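Local coordinates for protein Hth-type dhaklm operon transcriptional activator DHAS (Lactococcus lactis, PDB 2IU5) that activates transcription of the dhaKLM operon, in complex with DhaQ and upon activation by dihydroxyacetone, by binding an inverted repeat at the operon promoter, at residues E111-F114 / L115-E119; F65-D68 / F69-I73; S143-C146 / R147-A151; L90-L93 / D94-I98; F54-Q57 / E58-L61. The protein carries 1 engineered substitution. All coordinates share one frame; numbering follows the deposited sequence.

Overall arrangement
Interactions 1 to 4 are spread through the all-helical body of DhaS, whereas interaction 5 starts helix 57-73 at the end of the predicted helix-turn-helix. Interactions 5 and 2 share that helix, the connecting helix of the TetR fold, with centres about 16 Å apart. In the core Phe69 of interaction 2 packs against Phe113 and Gln117 of interaction 1 (centres about 12 Å apart), and Asp68 meets Tyr92 of interaction 4. Leu93 of interaction 4 in turn touches Trp118 of interaction 1. Interaction 3 lies beyond interaction 1, again about 12 Å between centres, and faces the second subunit. Interactions 3 and 5 are about 32 Å apart between centres, on opposite sides of the centre of the chain.

Interaction 1. Residues E111-F114 / L115-E119; sequences EHFF and LIQWE
Phe113 O receives two nitrogens of Gln117. The backbone N of Gln117 makes the ordinary helical bond to Phe113 O at 3.0 Å, and its side-chain NE2 returns to the same oxygen at 3.1 Å, with the acceptor close to the plane of the amide. A bend about the CB-CG bond of Gln117 (chi2 -42°) curls the amide back and lays it nearly flat on the Phe113 ring, the planes 14° apart. NE2 sits over the centre of that ring, 3.3 Å above its plane, while Phe69 of helix 57-73 packs against both side chains. All of this lies on helix 110-132, in the helical C-terminal core of a TetR-family regulator. Its other carbonyls here are satisfied in the same i to i+4 pattern: Glu111 O by Leu115 N, His112 O by Ile116 N and Phe114 O by Trp118 N. Phe114 and Trp118 point the same way and form a T-shaped pair, planes at 86°. The indole presents its NE1 edge to the Phe114 face, and NE1 comes to 3.3 Å from Phe114 CZ, offset toward the rim. Leu93 of helix 82-95 and Thr157 of helix 139-163 touch both side chains of this pair.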
# COMPACT_ATOMS: atom_id res chain seq x y z
N GLU A 111 6.11 8.70 3.21
CA GLU A 111 5.20 7.65 2.74
C GLU A 111 4.19 7.32 3.83
O GLU A 111 3.02 7.06 3.56
CB GLU A 111 5.99 6.39 2.38
CG GLU A 111 5.13 5.19 1.96
CD GLU A 111 5.97 3.98 1.58
OE1 GLU A 111 6.18 3.74 0.36
OE2 GLU A 111 6.43 3.26 2.49
N HIS A 112 4.64 7.35 5.07
CA HIS A 112 3.77 7.01 6.19
C HIS A 112 2.75 8.10 6.44
O HIS A 112 1.57 7.83 6.67
CB HIS A 112 4.59 6.71 7.43
CG HIS A 112 5.67 5.70 7.20
ND1 HIS A 112 5.42 4.45 6.68
CD2 HIS A 112 7.01 5.77 7.40
CE1 HIS A 112 6.56 3.78 6.58
NE2 HIS A 112 7.54 4.56 7.01
N PHE A 113 3.21 9.35 6.40
CA PHE A 113 2.30 10.48 6.48
C PHE A 113 1.26 10.41 5.35
O PHE A 113 0.08 10.65 5.56
CB PHE A 113 3.10 11.78 6.41
CG PHE A 113 2.24 12.99 6.41
CD1 PHE A 113 1.85 13.57 7.61
CD2 PHE A 113 1.82 13.53 5.21
CE1 PHE A 113 1.04 14.70 7.60
CE2 PHE A 113 1.01 14.65 5.19
CZ PHE A 113 0.62 15.24 6.39
N PHE A 114 1.72 10.07 4.15
CA PHE A 114 0.88 10.08 2.94
C PHE A 114 -0.24 9.04 3.14
O PHE A 114 -1.42 9.30 2.85
CB PHE A 114 1.76 9.75 1.73
CG PHE A 114 1.15 10.04 0.38
CD1 PHE A 114 0.64 11.29 0.02
CD2 PHE A 114 1.10 9.01 -0.55
CE1 PHE A 114 0.09 11.49 -1.25
CE2 PHE A 114 0.55 9.21 -1.82
CZ PHE A 114 0.04 10.45 -2.18
N LEU A 115 0.15 7.87 3.65
CA LEU A 115 -0.82 6.81 3.88
C LEU A 115 -1.87 7.29 4.87
O LEU A 115 -3.06 7.07 4.67
CB LEU A 115 -0.15 5.53 4.35
CG LEU A 115 -1.11 4.41 4.78
CD1 LEU A 115 -1.91 3.93 3.56
CD2 LEU A 115 -0.33 3.27 5.42
N ILE A 116 -1.43 7.95 5.93
CA ILE A 116 -2.36 8.46 6.93
C ILE A 116 -3.36 9.45 6.30
O ILE A 116 -4.54 9.45 6.66
CB ILE A 116 -1.60 9.10 8.09
CG1 ILE A 116 -0.94 8.01 8.95
CG2 ILE A 116 -2.58 9.90 8.94
CD1 ILE A 116 -0.01 8.56 10.03
N GLN A 117 -2.89 10.27 5.36
CA GLN A 117 -3.80 11.18 4.63
C GLN A 117 -4.92 10.43 3.90
O GLN A 117 -6.09 10.83 3.94
CB GLN A 117 -3.03 12.08 3.69
CG GLN A 117 -1.91 12.82 4.41
CD GLN A 117 -2.36 13.33 5.75
OE1 GLN A 117 -3.30 14.13 5.87
NE2 GLN A 117 -1.70 12.86 6.81
N TRP A 118 -4.53 9.34 3.25
CA TRP A 118 -5.52 8.51 2.56
C TRP A 118 -6.45 7.85 3.53
O TRP A 118 -7.66 7.70 3.25
CB TRP A 118 -4.84 7.50 1.61
CG TRP A 118 -4.22 8.21 0.45
CD1 TRP A 118 -2.89 8.33 0.19
CD2 TRP A 118 -4.90 8.92 -0.61
NE1 TRP A 118 -2.69 9.05 -0.96
CE2 TRP A 118 -3.90 9.43 -1.47
CE3 TRP A 118 -6.24 9.16 -0.92
CZ2 TRP A 118 -4.21 10.17 -2.61
CZ3 TRP A 118 -6.54 9.90 -2.06
CH2 TRP A 118 -5.53 10.39 -2.88
N GLU A 119 -5.92 7.44 4.68
CA GLU A 119 -6.79 6.92 5.72
C GLU A 119 -7.79 7.97 6.19
O GLU A 119 -8.95 7.63 6.48
CB GLU A 119 -5.98 6.31 6.86
CG GLU A 119 -5.24 5.05 6.41
CD GLU A 119 -4.42 4.40 7.48
OE1 GLU A 119 -4.14 5.04 8.53
OE2 GLU A 119 -4.04 3.22 7.26

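Interaction 2. Residues F65-D68 / F69-I73; sequences FEND and FAELI
Phe69 sits one turn beyond Phe65 and turns a ring edge to its carbonyl: Phe69 CD2 lies 3.2 Å from Phe65 O, near the ring plane. The backbone bond from Phe69 N to the same oxygen is weak. Beyond this edge the ring enters the core between Leu89 and Leu93 of helix 82-95 and Phe114 of helix 110-132. Ala70 follows with another weak backbone bond to Glu66 O, and its CB rests against that oxygen at 3.3 Å. Glu71 is tied more firmly, its N 2.9 Å from Asn67 O. Its extended side chain crosses Asn67, the carboxylate turned 57° from the amide. Two acceptors face each other here, Asn67 OD1 and Glu71 OE2 being 3.2 Å apart; Lys16 forms a salt bridge to OE2 and probably eases the approach. With CG swung opposite the backbone N (chi1 173°), the Asn67 amide reaches Asp68 as well: ND2 gives a hydrogen bond of 2.9 Å to Asp68 OD1, on the anti lone pair. The other oxygen of Asp68 is held by Tyr92 OH and Lys23. Leu72 N bonds to Asp68 O at 3.1 Å, and the leucine CG and CD1 lie against this oxygen too. Apolar rings on the core side and acidic groups paired with lysines of helix 13-28 suit the connecting helix of the TetR fold, which joins the DNA-binding domain to the core.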
# COMPACT_ATOMS: atom_id res chain seq x y z
N PHE A 65 2.42 20.19 4.47
CA PHE A 65 1.82 18.85 4.44
C PHE A 65 0.56 18.85 5.32
O PHE A 65 -0.50 18.33 4.93
CB PHE A 65 2.82 17.83 5.00
CG PHE A 65 4.10 17.69 4.21
CD1 PHE A 65 4.16 18.00 2.86
CD2 PHE A 65 5.24 17.24 4.85
CE1 PHE A 65 5.36 17.86 2.17
CE2 PHE A 65 6.42 17.10 4.16
CZ PHE A 65 6.48 17.41 2.84
N GLU A 66 0.65 19.42 6.51
CA GLU A 66 -0.48 19.36 7.44
C GLU A 66 -1.64 20.20 6.92
O GLU A 66 -2.80 19.78 6.95
CB GLU A 66 -0.06 19.89 8.79
CG GLU A 66 0.86 18.99 9.55
CD GLU A 66 1.33 19.64 10.85
OE1 GLU A 66 1.30 20.90 10.97
OE2 GLU A 66 1.72 18.88 11.74
N ASN A 67 -1.33 21.39 6.44
CA ASN A 67 -2.36 22.33 6.03
C ASN A 67 -3.04 21.88 4.74
O ASN A 67 -4.26 21.92 4.63
CB ASN A 67 -1.73 23.68 5.76
CG ASN A 67 -2.73 24.67 5.18
OD1 ASN A 67 -3.47 25.31 5.92
ND2 ASN A 67 -2.76 24.79 3.84
N ASP A 68 -2.25 21.46 3.76
CA ASP A 68 -2.81 21.29 2.42
C ASP A 68 -3.73 20.07 2.41
O ASP A 68 -4.83 20.12 1.85
CB ASP A 68 -1.70 21.12 1.38
CG ASP A 68 -1.05 22.44 0.99
OD1 ASP A 68 -1.35 23.48 1.62
OD2 ASP A 68 -0.24 22.41 0.04
N PHE A 69 -3.30 18.98 3.03
CA PHE A 69 -4.14 17.78 3.07
C PHE A 69 -5.40 17.97 3.89
O PHE A 69 -6.46 17.49 3.49
CB PHE A 69 -3.35 16.55 3.48
CG PHE A 69 -2.42 16.07 2.41
CD1 PHE A 69 -2.86 15.17 1.44
CD2 PHE A 69 -1.10 16.52 2.35
CE1 PHE A 69 -1.97 14.74 0.43
CE2 PHE A 69 -0.21 16.09 1.35
CZ PHE A 69 -0.65 15.20 0.39
N ALA A 70 -5.31 18.65 5.03
CA ALA A 70 -6.52 18.96 5.81
C ALA A 70 -7.48 19.86 5.05
O ALA A 70 -8.70 19.67 5.11
CB ALA A 70 -6.13 19.61 7.13
N GLU A 71 -6.94 20.84 4.34
CA GLU A 71 -7.78 21.78 3.63
C GLU A 71 -8.56 21.05 2.57
O GLU A 71 -9.75 21.32 2.37
CB GLU A 71 -6.95 22.91 3.05
CG GLU A 71 -6.51 23.88 4.12
CD GLU A 71 -6.13 25.24 3.59
OE1 GLU A 71 -5.80 25.33 2.38
OE2 GLU A 71 -6.16 26.21 4.40
N LEU A 72 -7.89 20.11 1.90
CA LEU A 72 -8.49 19.41 0.77
C LEU A 72 -9.53 18.40 1.23
O LEU A 72 -10.56 18.22 0.56
CB LEU A 72 -7.42 18.72 -0.07
CG LEU A 72 -6.55 19.69 -0.88
CD1 LEU A 72 -5.22 19.03 -1.20
CD2 LEU A 72 -7.24 20.17 -2.14
N ILE A 73 -9.27 17.74 2.35
CA ILE A 73 -10.13 16.63 2.77
C ILE A 73 -11.24 17.14 3.71
O ILE A 73 -12.40 16.76 3.56
CB ILE A 73 -9.28 15.48 3.36
CG1 ILE A 73 -8.34 14.90 2.27
CG2 ILE A 73 -10.16 14.41 4.02
CD1 ILE A 73 -7.23 14.07 2.85

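Interaction 3. Residues S143-C146 / R147-A151; sequences SFIC and RYNAA
Asn149 and Ile145 form the dense, buried part of this turn of helix 139-163. Ile145 O accepts from Asn149 N at 3.1 Å and from Asn149 ND2 at 2.9 Å, the two coming from opposite faces of the carbonyl plane. ND2 also packs on Ile145 CG1 and has a further acceptor in Gln181. Asn149 OD1 is bonded by Tyr148 OH of the second subunit, and reciprocally. Beside it Phe144 and Tyr148 meet obliquely, planes at 36°, with Phe144 CE2 3.7 Å from Tyr148 CD1. Phe144 also packs on Gln173 of the second subunit; helices 139-163 and 171-183 supply the dimer face, as in the TetR family.

The looser side is that of Ser143 and Arg147, both partly exposed. Arg147 bends at chi3 (-66°), which turns NE back to Ser143 OG at 3.0 Å in an almost straight bond, the hydroxyl lying at the guanidinium edge. Its NH2 stays 4.0 Å from Phe144 CD1, the two planes nearly perpendicular, while Ile156 of the second subunit packs on the arginine. Putting an alanine at Arg147 would probably leave Ser143 OG without this donor and Ile156 without its packing partner. Chemically, the amide oxygen is met by the phenol of the other subunit and its NH2 group by acceptors of its own chain, bordered by a guanidinium whose NE is bonded to the Ser143 hydroxyl.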
# COMPACT_ATOMS: atom_id res chain seq x y z
N SER A 143 -13.24 -0.39 9.64
CA SER A 143 -11.80 -0.25 9.73
C SER A 143 -11.17 -0.96 8.53
O SER A 143 -10.28 -0.43 7.91
CB SER A 143 -11.22 -0.85 11.01
OG SER A 143 -9.80 -0.84 10.92
N PHE A 144 -11.64 -2.15 8.23
CA PHE A 144 -11.01 -2.91 7.15
C PHE A 144 -11.18 -2.21 5.82
O PHE A 144 -10.21 -2.06 5.06
CB PHE A 144 -11.58 -4.31 7.06
CG PHE A 144 -10.85 -5.19 6.09
CD1 PHE A 144 -9.71 -5.88 6.47
CD2 PHE A 144 -11.31 -5.31 4.79
CE1 PHE A 144 -9.04 -6.69 5.57
CE2 PHE A 144 -10.64 -6.13 3.88
CZ PHE A 144 -9.51 -6.81 4.28
N ILE A 145 -12.40 -1.77 5.51
CA ILE A 145 -12.64 -1.12 4.22
C ILE A 145 -11.75 0.13 4.09
O ILE A 145 -11.18 0.44 3.02
CB ILE A 145 -14.14 -0.78 4.01
CG1 ILE A 145 -14.33 -0.13 2.64
CG2 ILE A 145 -14.60 0.19 5.05
CD1 ILE A 145 -15.73 -0.34 2.10
N CYS A 146 -11.62 0.87 5.19
CA CYS A 146 -10.79 2.07 5.14
C CYS A 146 -9.31 1.74 4.93
O CYS A 146 -8.65 2.35 4.09
CB CYS A 146 -10.94 2.86 6.44
SG CYS A 146 -12.59 3.63 6.58
N ARG A 147 -8.80 0.78 5.68
CA ARG A 147 -7.39 0.47 5.59
C ARG A 147 -7.05 -0.16 4.23
O ARG A 147 -6.01 0.13 3.63
CB ARG A 147 -6.96 -0.43 6.73
CG ARG A 147 -6.92 0.37 8.02
CD ARG A 147 -6.37 -0.51 9.14
NE ARG A 147 -7.30 -1.59 9.40
CZ ARG A 147 -7.04 -2.87 9.18
NH1 ARG A 147 -5.86 -3.23 8.68
NH2 ARG A 147 -7.95 -3.80 9.46
N TYR A 148 -7.96 -1.01 3.77
CA TYR A 148 -7.77 -1.68 2.48
C TYR A 148 -7.68 -0.66 1.36
O TYR A 148 -6.71 -0.64 0.59
CB TYR A 148 -8.96 -2.60 2.23
CG TYR A 148 -8.92 -3.54 1.02
CD1 TYR A 148 -8.48 -4.85 1.15
CD2 TYR A 148 -9.33 -3.10 -0.23
CE1 TYR A 148 -8.45 -5.70 0.06
CE2 TYR A 148 -9.31 -3.93 -1.35
CZ TYR A 148 -8.87 -5.23 -1.18
OH TYR A 148 -8.83 -6.09 -2.26
N ASN A 149 -8.68 0.20 1.25
CA ASN A 149 -8.69 1.21 0.21
C ASN A 149 -7.64 2.30 0.35
O ASN A 149 -7.09 2.76 -0.65
CB ASN A 149 -10.11 1.73 0.03
CG ASN A 149 -10.98 0.68 -0.60
OD1 ASN A 149 -10.90 0.48 -1.81
ND2 ASN A 149 -11.80 0.01 0.19
N ALA A 150 -7.36 2.74 1.58
CA ALA A 150 -6.32 3.75 1.78
C ALA A 150 -5.00 3.20 1.24
O ALA A 150 -4.22 3.91 0.58
CB ALA A 150 -6.24 4.08 3.26
N ALA A 151 -4.73 1.92 1.52
CA ALA A 151 -3.46 1.32 1.10
C ALA A 151 -3.37 1.25 -0.41
O ALA A 151 -2.31 1.54 -0.99
CB ALA A 151 -3.28 -0.08 1.71

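Interaction 4. Residues L90-L93 / D94-I98; sequences LRYL and DENQI
Asn96 folds its side chain back along the last turn of helix 82-95 onto Tyr92. CB starts 3.4 Å from Tyr92 O, and CG passes the same oxygen at 3.7 Å, since chi1 of -67° sets it opposite the carbonyl carbon of Asn96. At the tip, ND2 bonds to Tyr92 O at 3.1 Å. The backbone N of Asn96 reaches that oxygen too, at 2.9 Å, from the other face of the carbonyl plane, so one acceptor at the helix end takes two donors. ND2 also lies obliquely beside the Tyr92 ring, 3.4 Å from both CD1 and CE1, with amide and ring planes 49° apart. This two-donor acceptor lies where the chain turns: Asn96 is the first residue to leave helical geometry and occupies the N-cap position of helix 97-106, although its side chain makes no capping bond. An alanine at this junction would probably leave Tyr92 O with the backbone donor alone and the ring without its amide neighbour. Asp94 and Glu95 continue the ordinary pattern, their N atoms bonding to Leu90 O and Arg91 O.

Helices and the loop carrying Leu167 surround the turn. Tyr92 leans on Leu72 of helix 57-73, and its OH bonds to that of Tyr100; Asp94 holds the backbone N atoms of Leu167 and Glu168; Leu90 packs on Trp118 of helix 110-132, and Asn96 touches Lys23 of helix 13-28.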
# COMPACT_ATOMS: atom_id res chain seq x y z
N LEU A 90 -6.67 14.66 -6.02
CA LEU A 90 -5.93 14.19 -7.19
C LEU A 90 -5.40 15.36 -8.03
O LEU A 90 -4.26 15.33 -8.48
CB LEU A 90 -6.79 13.26 -8.06
CG LEU A 90 -7.20 11.99 -7.32
CD1 LEU A 90 -8.15 11.16 -8.20
CD2 LEU A 90 -5.98 11.15 -6.90
N ARG A 91 -6.23 16.37 -8.25
CA ARG A 91 -5.79 17.55 -8.97
C ARG A 91 -4.63 18.26 -8.28
O ARG A 91 -3.70 18.72 -8.94
CB ARG A 91 -6.94 18.53 -9.13
CG ARG A 91 -7.86 18.12 -10.24
CD ARG A 91 -8.85 19.21 -10.64
NE ARG A 91 -9.73 18.65 -11.64
CZ ARG A 91 -10.92 19.15 -11.94
NH1 ARG A 91 -11.35 20.23 -11.30
NH2 ARG A 91 -11.66 18.57 -12.87
N TYR A 92 -4.68 18.36 -6.96
CA TYR A 92 -3.61 19.00 -6.19
C TYR A 92 -2.33 18.23 -6.37
O TYR A 92 -1.25 18.81 -6.58
CB TYR A 92 -4.03 19.01 -4.72
CG TYR A 92 -2.90 19.33 -3.75
CD1 TYR A 92 -2.50 20.64 -3.51
CD2 TYR A 92 -2.24 18.30 -3.08
CE1 TYR A 92 -1.47 20.92 -2.61
CE2 TYR A 92 -1.21 18.56 -2.19
CZ TYR A 92 -0.84 19.87 -1.97
OH TYR A 92 0.19 20.08 -1.08
N LEU A 93 -2.41 16.90 -6.31
CA LEU A 93 -1.20 16.08 -6.45
C LEU A 93 -0.64 16.18 -7.86
O LEU A 93 0.58 16.19 -8.05
CB LEU A 93 -1.45 14.62 -6.07
CG LEU A 93 -1.81 14.50 -4.59
CD1 LEU A 93 -2.28 13.07 -4.34
CD2 LEU A 93 -0.62 14.81 -3.69
N ASP A 94 -1.51 16.26 -8.87
CA ASP A 94 -1.03 16.46 -10.24
C ASP A 94 -0.33 17.82 -10.43
O ASP A 94 0.74 17.90 -11.04
CB ASP A 94 -2.21 16.38 -11.23
CG ASP A 94 -2.58 14.97 -11.61
OD1 ASP A 94 -1.77 14.04 -11.34
OD2 ASP A 94 -3.68 14.79 -12.18
N GLU A 95 -0.94 18.88 -9.92
CA GLU A 95 -0.38 20.22 -10.03
C GLU A 95 0.97 20.25 -9.34
O GLU A 95 1.93 20.86 -9.84
CB GLU A 95 -1.31 21.23 -9.39
CG GLU A 95 -0.75 22.62 -9.39
CD GLU A 95 -1.79 23.65 -9.04
OE1 GLU A 95 -3.00 23.31 -9.11
OE2 GLU A 95 -1.39 24.79 -8.69
N ASN A 96 1.03 19.59 -8.19
CA ASN A 96 2.25 19.63 -7.39
C ASN A 96 3.04 18.33 -7.51
O ASN A 96 3.71 17.93 -6.54
CB ASN A 96 1.91 19.90 -5.93
CG ASN A 96 1.38 21.29 -5.72
OD1 ASN A 96 2.13 22.27 -5.71
ND2 ASN A 96 0.07 21.39 -5.57
N GLN A 97 2.96 17.70 -8.67
CA GLN A 97 3.59 16.39 -8.84
C GLN A 97 5.11 16.48 -8.66
O GLN A 97 5.73 15.59 -8.06
CB GLN A 97 3.27 15.85 -10.22
CG GLN A 97 3.95 14.58 -10.58
CD GLN A 97 4.09 14.56 -12.07
OE1 GLN A 97 5.05 15.10 -12.62
NE2 GLN A 97 3.12 13.95 -12.74
N ILE A 98 5.73 17.54 -9.17
CA ILE A 98 7.18 17.61 -9.08
C ILE A 98 7.60 17.82 -7.63
O ILE A 98 8.55 17.20 -7.15
CB ILE A 98 7.76 18.71 -9.96
CG1 ILE A 98 7.58 18.31 -11.42
CG2 ILE A 98 9.21 19.01 -9.59
CD1 ILE A 98 8.07 19.31 -12.40

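Interaction 5. Residues F54-Q57 / E58-L61; sequences FQNQ and EELL
An N-cap starts helix 57-73 immediately behind the predicted helix-turn-helix: Asn56 holds the cap position and its OD1 accepts from Glu59 N at 3.0 Å, nearly in line with the side-chain C=O. A chi1 of 58° places the Asn56 amide between its own backbone N and carbonyl carbon, which directs OD1 at the first turn. The backbone oxygen of Asn56 then starts the helical pattern by accepting from Leu60 N, and Gln57 O follows by accepting from Leu61 N.

Glu59 in turn accepts from the residue before the cap. Its extended side chain runs back toward Gln55, and OE1 takes the Gln55 backbone N at 2.9 Å. The donor comes from well above the carboxylate plane, 61° out of it, and Gln55 CB rests 3.5 Å from the same oxygen. On the inner side Phe54 and Leu60 make a CH-pi contact. Leu60 CD1 sits over one face of the ring, 3.7 Å from its centroid and displaced toward the rim near CE2. Trp63 meets Phe54 edge-to-face, and Ile18 and Phe22 of helix 13-28 and Ile39 of helix 36-43 enclose Leu60. Gln57 NE2 reaches Ile34 O, tying the start of this helix to the chain ahead of helix 36-43.

Two acceptors, one neutral and one acidic, thus serve one N-H of the first turn and one of the loop leading into it, where the negative charge of Glu59 is likely to be eased by the helix dipole.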
# COMPACT_ATOMS: atom_id res chain seq x y z
N PHE A 54 8.18 30.39 10.84
CA PHE A 54 8.90 29.13 10.61
C PHE A 54 10.36 29.32 10.91
O PHE A 54 10.89 30.39 10.68
CB PHE A 54 8.78 28.71 9.16
CG PHE A 54 7.37 28.61 8.68
CD1 PHE A 54 6.55 27.58 9.11
CD2 PHE A 54 6.86 29.56 7.80
CE1 PHE A 54 5.24 27.49 8.67
CE2 PHE A 54 5.54 29.47 7.36
CZ PHE A 54 4.74 28.43 7.80
N GLN A 55 11.01 28.27 11.42
CA GLN A 55 12.43 28.34 11.75
C GLN A 55 13.30 28.09 10.51
O GLN A 55 14.43 28.57 10.42
CB GLN A 55 12.77 27.32 12.83
CG GLN A 55 14.18 27.44 13.35
CD GLN A 55 14.46 26.48 14.48
OE1 GLN A 55 13.70 26.38 15.45
NE2 GLN A 55 15.56 25.75 14.36
N ASN A 56 12.76 27.32 9.57
CA ASN A 56 13.51 26.86 8.43
C ASN A 56 12.58 26.17 7.44
O ASN A 56 11.37 26.07 7.68
CB ASN A 56 14.65 25.95 8.86
CG ASN A 56 14.16 24.73 9.65
OD1 ASN A 56 13.22 24.08 9.21
ND2 ASN A 56 14.78 24.43 10.78
N GLN A 57 13.16 25.70 6.35
CA GLN A 57 12.38 25.11 5.27
C GLN A 57 11.73 23.79 5.67
O GLN A 57 10.68 23.47 5.13
CB GLN A 57 13.25 24.93 4.03
CG GLN A 57 13.82 26.23 3.50
CD GLN A 57 15.23 26.49 4.00
OE1 GLN A 57 15.50 26.45 5.21
NE2 GLN A 57 16.16 26.76 3.08
N GLU A 58 12.34 23.05 6.61
CA GLU A 58 11.75 21.79 7.08
C GLU A 58 10.46 22.09 7.82
O GLU A 58 9.45 21.40 7.63
CB GLU A 58 12.70 21.05 8.00
CG GLU A 58 13.79 20.33 7.23
CD GLU A 58 14.78 19.63 8.14
OE1 GLU A 58 14.53 19.48 9.35
OE2 GLU A 58 15.84 19.21 7.62
N GLU A 59 10.49 23.11 8.65
CA GLU A 59 9.24 23.48 9.34
C GLU A 59 8.17 23.95 8.35
O GLU A 59 6.99 23.68 8.56
CB GLU A 59 9.49 24.61 10.34
CG GLU A 59 10.27 24.18 11.58
CD GLU A 59 10.04 25.10 12.80
OE1 GLU A 59 9.44 26.21 12.68
OE2 GLU A 59 10.48 24.69 13.90
N LEU A 60 8.56 24.64 7.29
CA LEU A 60 7.62 25.11 6.29
C LEU A 60 7.03 23.89 5.58
O LEU A 60 5.81 23.84 5.38
CB LEU A 60 8.30 26.05 5.28
CG LEU A 60 7.37 26.51 4.18
CD1 LEU A 60 6.10 27.19 4.76
CD2 LEU A 60 8.11 27.47 3.27
N LEU A 61 7.87 22.91 5.23
CA LEU A 61 7.36 21.68 4.58
C LEU A 61 6.33 21.00 5.47
O LEU A 61 5.26 20.62 4.99
CB LEU A 61 8.50 20.70 4.28
CG LEU A 61 9.36 20.94 3.04
CD1 LEU A 61 10.41 19.85 3.04
CD2 LEU A 61 8.46 20.83 1.79